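Local coordinates for protein polyphosphate kinase (Porphyromonas gingivalis, PDB 2O8R) that probably catalyses the reversible transfer of the terminal phosphate of ATP to a growing long-chain polyphosphate, with magnesium as cofactor, at residues I115-H120 / Y206-D211; P190-L195 / Q304-L309; R526-V531 / S559-E564; G534-M539 / C602-G607. The protein carries 3 engineered substitutions. All coordinates share one frame; numbering follows the deposited sequence.

Interaction 1: residues I115-H120 / Y206-D211. With SO4 (sulfate ion), chain J; SO4 (sulfate ion), chain H.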
# COMPACT_ATOMS: atom_id res chain seq x y z
N ILE A 115 -18.94 22.81 -9.89
CA ILE A 115 -17.55 22.57 -9.52
C ILE A 115 -16.69 23.71 -10.05
O ILE A 115 -16.68 23.98 -11.25
CB ILE A 115 -17.00 21.24 -10.10
CG1 ILE A 115 -18.10 20.18 -10.20
CG2 ILE A 115 -15.77 20.76 -9.32
CD1 ILE A 115 -18.22 19.25 -9.02
N ARG A 116 -15.97 24.39 -9.17
CA ARG A 116 -15.04 25.42 -9.61
C ARG A 116 -13.63 25.00 -9.29
O ARG A 116 -13.20 24.98 -8.13
CB ARG A 116 -15.39 26.79 -9.03
CG ARG A 116 -14.89 27.94 -9.89
CD ARG A 116 -15.98 28.98 -10.14
NE ARG A 116 -15.76 30.23 -9.41
CZ ARG A 116 -15.06 31.25 -9.89
NH1 ARG A 116 -14.51 31.19 -11.09
NH2 ARG A 116 -14.90 32.35 -9.16
N LEU A 117 -12.92 24.59 -10.34
CA LEU A 117 -11.53 24.27 -10.20
C LEU A 117 -10.84 25.56 -10.55
O LEU A 117 -10.84 25.97 -11.70
CB LEU A 117 -11.11 23.16 -11.17
CG LEU A 117 -9.61 22.80 -11.13
CD1 LEU A 117 -9.11 22.60 -9.71
CD2 LEU A 117 -9.32 21.58 -11.97
N ARG A 118 -10.29 26.21 -9.54
CA ARG A 118 -9.76 27.53 -9.75
C ARG A 118 -8.45 27.49 -10.48
O ARG A 118 -7.57 26.67 -10.19
CB ARG A 118 -9.68 28.34 -8.45
CG ARG A 118 -10.96 29.11 -8.16
CD ARG A 118 -10.69 30.38 -7.37
NE ARG A 118 -10.99 30.19 -5.95
CZ ARG A 118 -12.12 30.56 -5.38
NH1 ARG A 118 -13.07 31.15 -6.09
NH2 ARG A 118 -12.31 30.34 -4.09
N THR A 119 -8.32 28.39 -11.44
CA THR A 119 -7.16 28.43 -12.28
C THR A 119 -6.38 29.72 -11.99
O THR A 119 -5.22 29.87 -12.38
CB THR A 119 -7.61 28.30 -13.74
OG1 THR A 119 -6.72 27.42 -14.44
CG2 THR A 119 -7.71 29.64 -14.42
N HIS A 120 -7.03 30.63 -11.26
CA HIS A 120 -6.41 31.84 -10.71
C HIS A 120 -6.61 31.89 -9.19
O HIS A 120 -7.28 31.02 -8.62
CB HIS A 120 -6.99 33.09 -11.36
CG HIS A 120 -6.98 33.05 -12.86
ND1 HIS A 120 -8.12 33.19 -13.62
CD2 HIS A 120 -5.96 32.87 -13.73
CE1 HIS A 120 -7.81 33.11 -14.90
NE2 HIS A 120 -6.51 32.92 -15.00
N TYR A 206 -12.06 24.14 -5.70
CA TYR A 206 -10.79 23.43 -5.63
C TYR A 206 -9.65 24.28 -6.14
O TYR A 206 -9.81 25.13 -7.01
CB TYR A 206 -10.87 22.12 -6.40
CG TYR A 206 -11.91 21.19 -5.87
CD1 TYR A 206 -11.67 20.43 -4.73
CD2 TYR A 206 -13.16 21.08 -6.49
CE1 TYR A 206 -12.63 19.58 -4.22
CE2 TYR A 206 -14.13 20.23 -5.99
CZ TYR A 206 -13.85 19.48 -4.85
OH TYR A 206 -14.80 18.63 -4.34
N SER A 207 -8.47 24.02 -5.59
CA SER A 207 -7.27 24.73 -5.99
C SER A 207 -6.17 23.72 -6.20
O SER A 207 -6.10 22.74 -5.46
CB SER A 207 -6.84 25.68 -4.90
OG SER A 207 -7.72 26.77 -4.82
N PHE A 208 -5.33 23.98 -7.20
CA PHE A 208 -4.06 23.26 -7.35
C PHE A 208 -3.16 23.63 -6.18
O PHE A 208 -3.09 24.79 -5.77
CB PHE A 208 -3.33 23.66 -8.64
CG PHE A 208 -4.00 23.18 -9.91
CD1 PHE A 208 -3.54 22.04 -10.56
CD2 PHE A 208 -5.05 23.88 -10.47
CE1 PHE A 208 -4.14 21.60 -11.73
CE2 PHE A 208 -5.64 23.45 -11.64
CZ PHE A 208 -5.19 22.31 -12.28
N LEU A 209 -2.48 22.63 -5.64
CA LEU A 209 -1.50 22.88 -4.59
C LEU A 209 -0.48 23.92 -5.03
O LEU A 209 -0.19 24.86 -4.27
CB LEU A 209 -0.81 21.57 -4.22
CG LEU A 209 -0.04 21.50 -2.91
CD1 LEU A 209 -0.83 22.15 -1.79
CD2 LEU A 209 0.29 20.04 -2.59
N GLU A 210 0.05 23.79 -6.25
CA GLU A 210 1.12 24.68 -6.72
C GLU A 210 0.66 26.12 -6.88
O GLU A 210 1.47 27.04 -6.77
CB GLU A 210 1.80 24.17 -8.00
CG GLU A 210 0.94 24.22 -9.27
CD GLU A 210 0.15 22.94 -9.52
OE1 GLU A 210 -0.23 22.26 -8.54
OE2 GLU A 210 -0.09 22.61 -10.70
N ASP A 211 -0.63 26.31 -7.13
CA ASP A 211 -1.20 27.64 -7.18
C ASP A 211 -1.12 28.32 -5.80
O ASP A 211 -0.67 29.45 -5.69
CB ASP A 211 -2.64 27.60 -7.71
CG ASP A 211 -2.70 27.54 -9.24
OD1 ASP A 211 -1.67 27.76 -9.90
OD2 ASP A 211 -3.80 27.30 -9.77
S SO4 J . -10.47 30.93 -11.85
O1 SO4 J . -11.84 31.36 -11.59
O2 SO4 J . -9.93 31.73 -12.94
O3 SO4 J . -9.67 31.11 -10.65
O4 SO4 J . -10.47 29.53 -12.27
S SO4 H . -13.28 34.22 -6.98
O1 SO4 H . -14.72 33.98 -6.88
O2 SO4 H . -13.03 35.38 -7.83
O3 SO4 H . -12.73 34.44 -5.64
O4 SO4 H . -12.63 33.06 -7.58
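R116 and R118 bond through their backbones to Y206, one to its N and the other to its O, pairing strand 115-118 in parallel with strand 204-208. Y206 N donates to R116 O and R118 N to Y206 O, each at 2.8 Å. L117 and Y206 project on the same face of the three-stranded sheet. There I115 CG2 reaches the edge of the Y206 ring, 3.7 Å from CE2. L117 carries its CG anti to the backbone N (chi1 177°), which swings the isobutyl group toward the other strand: CD1 rests 3.8 Å from Y206 CB, while CG lies 4.1 Å from F208 CE2. R118 O meets the edge of the F208 ring, which also stacks on Y300. D211, in the first turn of the following helix, bonds through OD2 to Y300 OH.

The two arginines, one residue from L117 on either side, send their side chains away from that apolar face to sulfate ions. The R116 chain bends at chi2 and chi3, setting NH2 2.8 Å from O1 of sulfate H in a weak bond; R118 NH1 also approaches this ion. T119 N and H120 N donate to sulfate J, the latter at 2.8 Å from O3. The sulfates probably come from the crystallisation liquor, but a basic strand end with successive amides directed at one anion is consistent with affinity for phosphate-like groups.

Interaction 2: residues P190-L195 / Q304-L309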
# COMPACT_ATOMS: atom_id res chain seq x y z
N PRO A 190 -2.75 16.71 -0.95
CA PRO A 190 -3.38 16.41 -2.22
C PRO A 190 -3.04 17.46 -3.28
O PRO A 190 -2.73 18.61 -2.95
CB PRO A 190 -4.86 16.47 -1.89
CG PRO A 190 -4.96 17.44 -0.80
CD PRO A 190 -3.70 17.29 0.01
N ARG A 191 -3.09 17.04 -4.55
CA ARG A 191 -2.85 17.94 -5.67
C ARG A 191 -3.93 19.00 -5.67
O ARG A 191 -3.66 20.18 -5.94
CB ARG A 191 -2.89 17.17 -6.99
CG ARG A 191 -2.55 17.99 -8.22
CD ARG A 191 -1.14 18.57 -8.17
NE ARG A 191 -0.91 19.53 -9.26
CZ ARG A 191 -0.52 19.20 -10.49
NH1 ARG A 191 -0.30 17.93 -10.83
NH2 ARG A 191 -0.33 20.14 -11.39
N PHE A 192 -5.15 18.56 -5.36
CA PHE A 192 -6.31 19.45 -5.32
C PHE A 192 -6.79 19.67 -3.90
O PHE A 192 -7.01 18.72 -3.15
CB PHE A 192 -7.42 18.89 -6.21
CG PHE A 192 -6.97 18.66 -7.62
CD1 PHE A 192 -6.74 19.74 -8.47
CD2 PHE A 192 -6.73 17.38 -8.08
CE1 PHE A 192 -6.31 19.54 -9.76
CE2 PHE A 192 -6.30 17.17 -9.37
CZ PHE A 192 -6.08 18.25 -10.22
N VAL A 193 -6.91 20.95 -3.53
CA VAL A 193 -7.23 21.35 -2.17
C VAL A 193 -8.62 21.98 -2.20
O VAL A 193 -8.84 22.98 -2.90
CB VAL A 193 -6.17 22.36 -1.63
CG1 VAL A 193 -6.46 22.77 -0.18
CG2 VAL A 193 -4.80 21.75 -1.71
N GLU A 194 -9.56 21.37 -1.47
CA GLU A 194 -10.93 21.88 -1.36
C GLU A 194 -10.96 23.09 -0.43
O GLU A 194 -10.26 23.12 0.58
CB GLU A 194 -11.86 20.80 -0.82
CG GLU A 194 -13.37 21.11 -0.98
CD GLU A 194 -14.28 20.16 -0.18
OE1 GLU A 194 -13.78 19.46 0.74
OE2 GLU A 194 -15.49 20.14 -0.45
N LEU A 195 -11.76 24.09 -0.79
CA LEU A 195 -11.92 25.30 0.02
C LEU A 195 -13.27 25.24 0.70
O LEU A 195 -14.24 24.79 0.10
CB LEU A 195 -11.83 26.54 -0.86
CG LEU A 195 -10.55 26.75 -1.68
CD1 LEU A 195 -10.44 28.18 -2.13
CD2 LEU A 195 -9.34 26.41 -0.86
N GLN A 304 -1.92 13.92 -14.93
CA GLN A 304 -2.46 12.60 -14.69
C GLN A 304 -3.07 12.58 -13.30
O GLN A 304 -3.86 11.69 -12.98
CB GLN A 304 -1.39 11.52 -14.81
CG GLN A 304 -0.06 11.84 -14.14
CD GLN A 304 0.92 12.42 -15.13
OE1 GLN A 304 0.68 13.47 -15.70
NE2 GLN A 304 2.02 11.72 -15.36
N ASP A 305 -2.72 13.60 -12.51
CA ASP A 305 -3.31 13.83 -11.19
C ASP A 305 -4.77 14.24 -11.28
O ASP A 305 -5.43 14.34 -10.25
CB ASP A 305 -2.56 14.91 -10.41
CG ASP A 305 -1.12 14.54 -10.10
OD1 ASP A 305 -0.76 13.35 -10.22
OD2 ASP A 305 -0.35 15.45 -9.73
N LEU A 306 -5.27 14.48 -12.49
CA LEU A 306 -6.70 14.78 -12.66
C LEU A 306 -7.56 13.62 -12.16
O LEU A 306 -8.69 13.82 -11.73
CB LEU A 306 -7.05 15.15 -14.10
CG LEU A 306 -6.63 16.56 -14.57
CD1 LEU A 306 -7.23 16.87 -15.92
CD2 LEU A 306 -7.02 17.66 -13.58
N ALA A 307 -6.99 12.42 -12.16
CA ALA A 307 -7.65 11.23 -11.63
C ALA A 307 -7.97 11.39 -10.14
O ALA A 307 -8.78 10.65 -9.60
CB ALA A 307 -6.79 10.00 -11.86
N MSE A 308 -7.32 12.36 -9.51
CA MSE A 308 -7.49 12.64 -8.08
C MSE A 308 -8.43 13.80 -7.82
O MSE A 308 -8.64 14.18 -6.66
CB MSE A 308 -6.13 12.96 -7.42
CG MSE A 308 -5.20 11.76 -7.24
SE MSE A 308 -6.06 10.25 -6.34
CE MSE A 308 -6.33 10.99 -4.55
N LEU A 309 -8.97 14.40 -8.87
CA LEU A 309 -9.91 15.50 -8.67
C LEU A 309 -11.18 14.90 -8.12
O LEU A 309 -11.77 14.02 -8.73
CB LEU A 309 -10.21 16.21 -9.98
CG LEU A 309 -11.08 17.46 -9.81
CD1 LEU A 309 -10.34 18.50 -8.96
CD2 LEU A 309 -11.48 18.02 -11.17
O HOH W 1 -6.39 15.58 -5.26
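R191 and F192, where strand 192-195 begins, pack on a 3-10 segment that runs to M308; the strand is an outer one of a mixed three-stranded sheet, with 204-208 next to it. NH1 of R191 donates to OD2 of D305 at 2.7 Å in a salt bridge. The carboxylate oxygen lies in the guanidinium plane, yet NH1 reaches it on the anti side, 33° out of the carboxylate plane, and the two planes are nearly perpendicular. CG of R191 is anti to the backbone N (chi1 -176°) and the chain bends at chi2, which takes CG over the F192 ring and NH1 to D305. The other terminal nitrogen, NH2, is held by E210 and by V301 O, and NH1 has a further weak bond to N302 O. F192 N is satisfied by a water 3.2 Å away, which in turn donates to M308 O at 3.0 Å and so links strand to turn. Within the turn, D305 O accepts from M308 N at 2.8 Å and L306 O from L309 N. The F192 ring is sandwiched between R191 CG and, on the opposite face, L309 CD1, a CH-pi contact 3.8 Å from the centroid. F192 CZ touches L306 CD2 at 3.5 Å.

Interaction 3: residues R526-V531 / S559-E564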
# COMPACT_ATOMS: atom_id res chain seq x y z
N ARG A 526 -5.80 -22.03 -44.46
CA ARG A 526 -7.03 -22.77 -44.74
C ARG A 526 -8.13 -21.88 -45.32
O ARG A 526 -8.90 -22.32 -46.18
CB ARG A 526 -7.52 -23.48 -43.49
CG ARG A 526 -8.84 -24.21 -43.70
CD ARG A 526 -9.09 -25.19 -42.62
NE ARG A 526 -9.32 -24.52 -41.35
CZ ARG A 526 -9.77 -25.13 -40.26
NH1 ARG A 526 -10.06 -26.42 -40.29
NH2 ARG A 526 -9.95 -24.43 -39.14
N GLU A 527 -8.18 -20.63 -44.86
CA GLU A 527 -9.14 -19.66 -45.38
C GLU A 527 -8.77 -19.28 -46.80
O GLU A 527 -9.65 -19.11 -47.64
CB GLU A 527 -9.24 -18.40 -44.51
CG GLU A 527 -9.60 -18.63 -43.07
CD GLU A 527 -11.04 -19.06 -42.87
OE1 GLU A 527 -11.93 -18.47 -43.53
OE2 GLU A 527 -11.27 -19.99 -42.06
N ILE A 528 -7.46 -19.14 -47.06
CA ILE A 528 -7.01 -18.81 -48.41
C ILE A 528 -7.43 -19.89 -49.40
O ILE A 528 -8.02 -19.59 -50.44
CB ILE A 528 -5.48 -18.62 -48.51
CG1 ILE A 528 -5.02 -17.43 -47.66
CG2 ILE A 528 -5.06 -18.43 -49.97
CD1 ILE A 528 -3.53 -17.26 -47.65
N GLU A 529 -7.16 -21.14 -49.04
CA GLU A 529 -7.54 -22.31 -49.83
C GLU A 529 -9.02 -22.31 -50.15
O GLU A 529 -9.41 -22.42 -51.31
CB GLU A 529 -7.20 -23.60 -49.08
CG GLU A 529 -5.73 -23.75 -48.76
CD GLU A 529 -5.50 -24.62 -47.53
OE1 GLU A 529 -6.15 -25.68 -47.42
OE2 GLU A 529 -4.66 -24.24 -46.68
N ASN A 530 -9.83 -22.18 -49.11
CA ASN A 530 -11.28 -22.22 -49.24
C ASN A 530 -11.82 -21.25 -50.28
O ASN A 530 -12.79 -21.55 -50.97
CB ASN A 530 -11.94 -21.97 -47.88
CG ASN A 530 -11.74 -23.12 -46.89
OD1 ASN A 530 -12.20 -23.04 -45.75
ND2 ASN A 530 -11.04 -24.17 -47.31
N VAL A 531 -11.18 -20.08 -50.38
CA VAL A 531 -11.56 -19.08 -51.38
C VAL A 531 -11.22 -19.56 -52.79
O VAL A 531 -11.94 -19.29 -53.75
CB VAL A 531 -10.90 -17.72 -51.09
CG1 VAL A 531 -11.20 -16.70 -52.21
CG2 VAL A 531 -11.38 -17.18 -49.77
N SER A 559 -5.89 -11.14 -47.69
CA SER A 559 -6.71 -10.10 -48.31
C SER A 559 -6.62 -10.17 -49.83
O SER A 559 -7.64 -10.33 -50.52
CB SER A 559 -6.27 -8.72 -47.82
OG SER A 559 -7.07 -7.70 -48.38
N GLU A 560 -5.38 -10.08 -50.34
CA GLU A 560 -5.07 -10.25 -51.76
C GLU A 560 -5.76 -11.47 -52.36
O GLU A 560 -6.27 -11.41 -53.47
CB GLU A 560 -3.56 -10.37 -51.95
CG GLU A 560 -2.80 -9.05 -51.88
CD GLU A 560 -1.30 -9.22 -51.79
OE1 GLU A 560 -0.84 -10.32 -51.42
OE2 GLU A 560 -0.56 -8.25 -52.10
N ALA A 561 -5.79 -12.57 -51.60
CA ALA A 561 -6.39 -13.83 -52.03
C ALA A 561 -7.92 -13.84 -51.98
O ALA A 561 -8.52 -14.87 -52.21
CB ALA A 561 -5.87 -14.97 -51.19
N GLY A 562 -8.54 -12.71 -51.65
CA GLY A 562 -9.98 -12.67 -51.51
C GLY A 562 -10.54 -13.04 -50.14
O GLY A 562 -11.76 -13.09 -49.97
N VAL A 563 -9.67 -13.29 -49.15
CA VAL A 563 -10.14 -13.50 -47.77
C VAL A 563 -10.50 -12.15 -47.11
O VAL A 563 -9.69 -11.22 -47.10
CB VAL A 563 -9.10 -14.27 -46.88
CG1 VAL A 563 -9.69 -14.57 -45.51
CG2 VAL A 563 -8.62 -15.57 -47.56
N GLU A 564 -11.72 -12.06 -46.58
CA GLU A 564 -12.20 -10.87 -45.86
C GLU A 564 -11.80 -10.89 -44.38
O GLU A 564 -11.96 -11.91 -43.69
CB GLU A 564 -13.71 -10.79 -45.94
CG GLU A 564 -14.27 -10.38 -47.27
CD GLU A 564 -15.73 -9.96 -47.16
OE1 GLU A 564 -16.34 -10.17 -46.08
OE2 GLU A 564 -16.25 -9.40 -48.14
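V531 meets the loop that ends helix 549-560 with both of its methyl groups. From CB, which lies 3.9 Å from A561 O, the side chain divides. CG1 is anti to the backbone N (chi1 175°) and turns to the A561 carbonyl oxygen. CG2, beside the backbone N, points instead to the residues that follow: it comes 4.1 Å from G562 O and 3.9 Å from V563 CG2. One valine thus touches three successive residues, A561 to V563, with one branch on a peptide oxygen and the other reaching a methyl group.

The turn itself is a Schellman motif, in which G562 leaves the helix with positive phi (87°) and its N donates to S559 O at 2.8 Å. A561 CB and the V563 side chain both face helix 516-532. A561 CB sits against I528 CG2 at 3.8 Å. V563 also uses both branches: CG1 meets E527 CB at 4.0 Å, and CG2 nestles over the helix backbone, 3.7 Å from I528 CA and close to E527 O. The V563 and I528 side chains cross at about a right angle. No hydrogen bond joins the two segments, and the contact is made by aliphatic groups and backbone atoms.

The carboxylate of E527 is engaged elsewhere, by the backbone nitrogens of N605 and Y538. In the second C-terminal domain, of the phospholipase D-like clan, helix 516-532 lies beside the end of helix 549-560 as the chain enters strand 564-569, while V563 and E527 both also touch M539 of the adjoining strand 538-543.

Interaction 4: residues G534-M539 / C602-G607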
# COMPACT_ATOMS: atom_id res chain seq x y z
N GLY A 534 -13.67 -21.68 -53.99
CA GLY A 534 -14.90 -20.94 -54.21
C GLY A 534 -15.84 -20.85 -53.02
O GLY A 534 -17.03 -20.57 -53.19
N LYS A 535 -15.30 -21.10 -51.82
CA LYS A 535 -16.05 -20.93 -50.57
C LYS A 535 -15.74 -19.55 -49.97
O LYS A 535 -14.76 -18.91 -50.35
CB LYS A 535 -15.68 -22.01 -49.55
CG LYS A 535 -15.91 -23.44 -49.99
CD LYS A 535 -15.30 -24.42 -48.99
CE LYS A 535 -14.79 -25.68 -49.67
NZ LYS A 535 -13.74 -26.40 -48.87
N ARG A 536 -16.58 -19.12 -49.04
CA ARG A 536 -16.37 -17.86 -48.32
C ARG A 536 -15.11 -17.94 -47.45
O ARG A 536 -14.84 -18.98 -46.84
CB ARG A 536 -17.60 -17.51 -47.46
CG ARG A 536 -17.46 -16.19 -46.74
CD ARG A 536 -18.79 -15.51 -46.48
NE ARG A 536 -18.60 -14.20 -45.87
CZ ARG A 536 -18.48 -13.98 -44.55
NH1 ARG A 536 -18.52 -15.00 -43.70
NH2 ARG A 536 -18.31 -12.75 -44.09
N GLY A 537 -14.34 -16.85 -47.42
CA GLY A 537 -13.14 -16.76 -46.59
C GLY A 537 -13.22 -15.60 -45.63
O GLY A 537 -13.10 -14.43 -46.02
N TYR A 538 -13.42 -15.90 -44.35
CA TYR A 538 -13.61 -14.85 -43.35
C TYR A 538 -12.80 -15.06 -42.07
O TYR A 538 -12.57 -16.20 -41.64
CB TYR A 538 -15.10 -14.72 -43.02
CG TYR A 538 -15.40 -13.58 -42.09
CD1 TYR A 538 -15.24 -12.26 -42.52
CD2 TYR A 538 -15.82 -13.81 -40.78
CE1 TYR A 538 -15.50 -11.20 -41.68
CE2 TYR A 538 -16.08 -12.76 -39.92
CZ TYR A 538 -15.92 -11.45 -40.38
OH TYR A 538 -16.19 -10.41 -39.54
N MSE A 539 -12.36 -13.94 -41.48
CA MSE A 539 -11.64 -13.95 -40.20
C MSE A 539 -12.12 -12.81 -39.35
O MSE A 539 -12.31 -11.69 -39.83
CB MSE A 539 -10.14 -13.81 -40.41
CG MSE A 539 -9.50 -15.03 -41.03
SE MSE A 539 -7.57 -14.98 -41.09
CE MSE A 539 -7.29 -13.82 -42.60
N CYS A 602 -11.41 -15.77 -34.58
CA CYS A 602 -12.47 -16.53 -35.25
C CYS A 602 -12.12 -16.78 -36.69
O CYS A 602 -11.97 -15.84 -37.48
CB CYS A 602 -13.78 -15.78 -35.20
SG CYS A 602 -14.23 -15.36 -33.54
N PHE A 603 -12.01 -18.05 -37.05
CA PHE A 603 -11.82 -18.42 -38.45
C PHE A 603 -13.08 -19.10 -38.98
O PHE A 603 -13.54 -20.10 -38.42
CB PHE A 603 -10.61 -19.34 -38.58
CG PHE A 603 -9.32 -18.73 -38.09
CD1 PHE A 603 -8.43 -18.15 -38.98
CD2 PHE A 603 -8.98 -18.77 -36.73
CE1 PHE A 603 -7.23 -17.60 -38.53
CE2 PHE A 603 -7.79 -18.23 -36.29
CZ PHE A 603 -6.91 -17.64 -37.19
N HIS A 604 -13.63 -18.55 -40.06
CA HIS A 604 -14.90 -19.03 -40.63
C HIS A 604 -14.89 -20.51 -41.04
O HIS A 604 -15.85 -21.23 -40.75
CB HIS A 604 -15.32 -18.19 -41.82
CG HIS A 604 -16.68 -18.52 -42.34
ND1 HIS A 604 -17.76 -18.74 -41.50
CD2 HIS A 604 -17.15 -18.66 -43.60
CE1 HIS A 604 -18.83 -19.01 -42.23
NE2 HIS A 604 -18.48 -18.97 -43.51
N ASN A 605 -13.81 -20.93 -41.71
CA ASN A 605 -13.65 -22.30 -42.20
C ASN A 605 -14.91 -22.87 -42.88
O ASN A 605 -15.48 -23.88 -42.43
CB ASN A 605 -13.18 -23.21 -41.08
CG ASN A 605 -12.83 -24.60 -41.56
OD1 ASN A 605 -12.37 -24.78 -42.70
ND2 ASN A 605 -13.07 -25.60 -40.71
N GLY A 606 -15.37 -22.18 -43.92
CA GLY A 606 -16.59 -22.57 -44.63
C GLY A 606 -17.87 -22.34 -43.86
O GLY A 606 -18.88 -21.92 -44.43
N GLY A 607 -17.84 -22.63 -42.57
CA GLY A 607 -19.03 -22.54 -41.73
C GLY A 607 -18.89 -23.47 -40.55
O GLY A 607 -19.77 -23.52 -39.69
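With chi1 at -173°, H604 holds its CG anti to the backbone N and brings the imidazole up to R536; the arginine, whose CG is likewise anti and whose chain is extended from CG to NE, brings NH1 of its guanidinium over one face of that ring. R536 NH1 is offset toward the rim, 3.9 Å from H604 CD2, and the two planes are steeply inclined to one another. The opposite face is covered by the backbone of G606 and G607. H604 ND1 is bonded to E609, which fixes the rotation of the ring, and its CB packs on Y538 CB at 3.7 Å.

The backbones are tied at the same place. H604 N donates to Y538 O at 3.0 Å and 168°, the donor being tilted well out of the carbonyl plane. This bond closes the end of an antiparallel pairing between strands 538-543 and 600-603, neighbours in the large mixed sheet of the second C-terminal domain, a member of the phospholipase D-like clan. M539 and F603 form its non-hydrogen-bonded pair, 4.8 Å apart between CA atoms, and M539 CA makes a CA-H...O contact with C602 O at 3.3 Å.

On the face of the sheet where M539 and F603 project, M539, a selenomethionine, places SE 3.7 Å from F603 CE1. The Met-aromatic contact is oblique, SE lying 63° off the ring normal. F603 also touches L523 and E527 of helix 516-532, and M539 packs on L555 and A558 of helix 549-560. Y538 extends its hydroxyl to D566 of the next strand.

In the fold
Interactions 1 and 2 share the three-stranded sheet, strands 204-208 and 192-195 being neighbours in it, and are joined directly by the salt bridge between E210 and R191. Interactions 3 and 4 lie on the far side of the chain's centre, with centres about 57 Å from interaction 1 in the case of interaction 4, and join neighbouring elements of one domain, helix 516-532 leading into strand 538-543; E527 bonds to N605 across them. Interaction 2 is the buried one and uses a salt bridge with a ring between aliphatic groups. Interaction 1, partly buried, adds arginines near sulfate ions at its outer side. Interaction 3 has no hydrogen bond between its segments, whereas interaction 4 mixes strand pairing with the exposed R536 and G606.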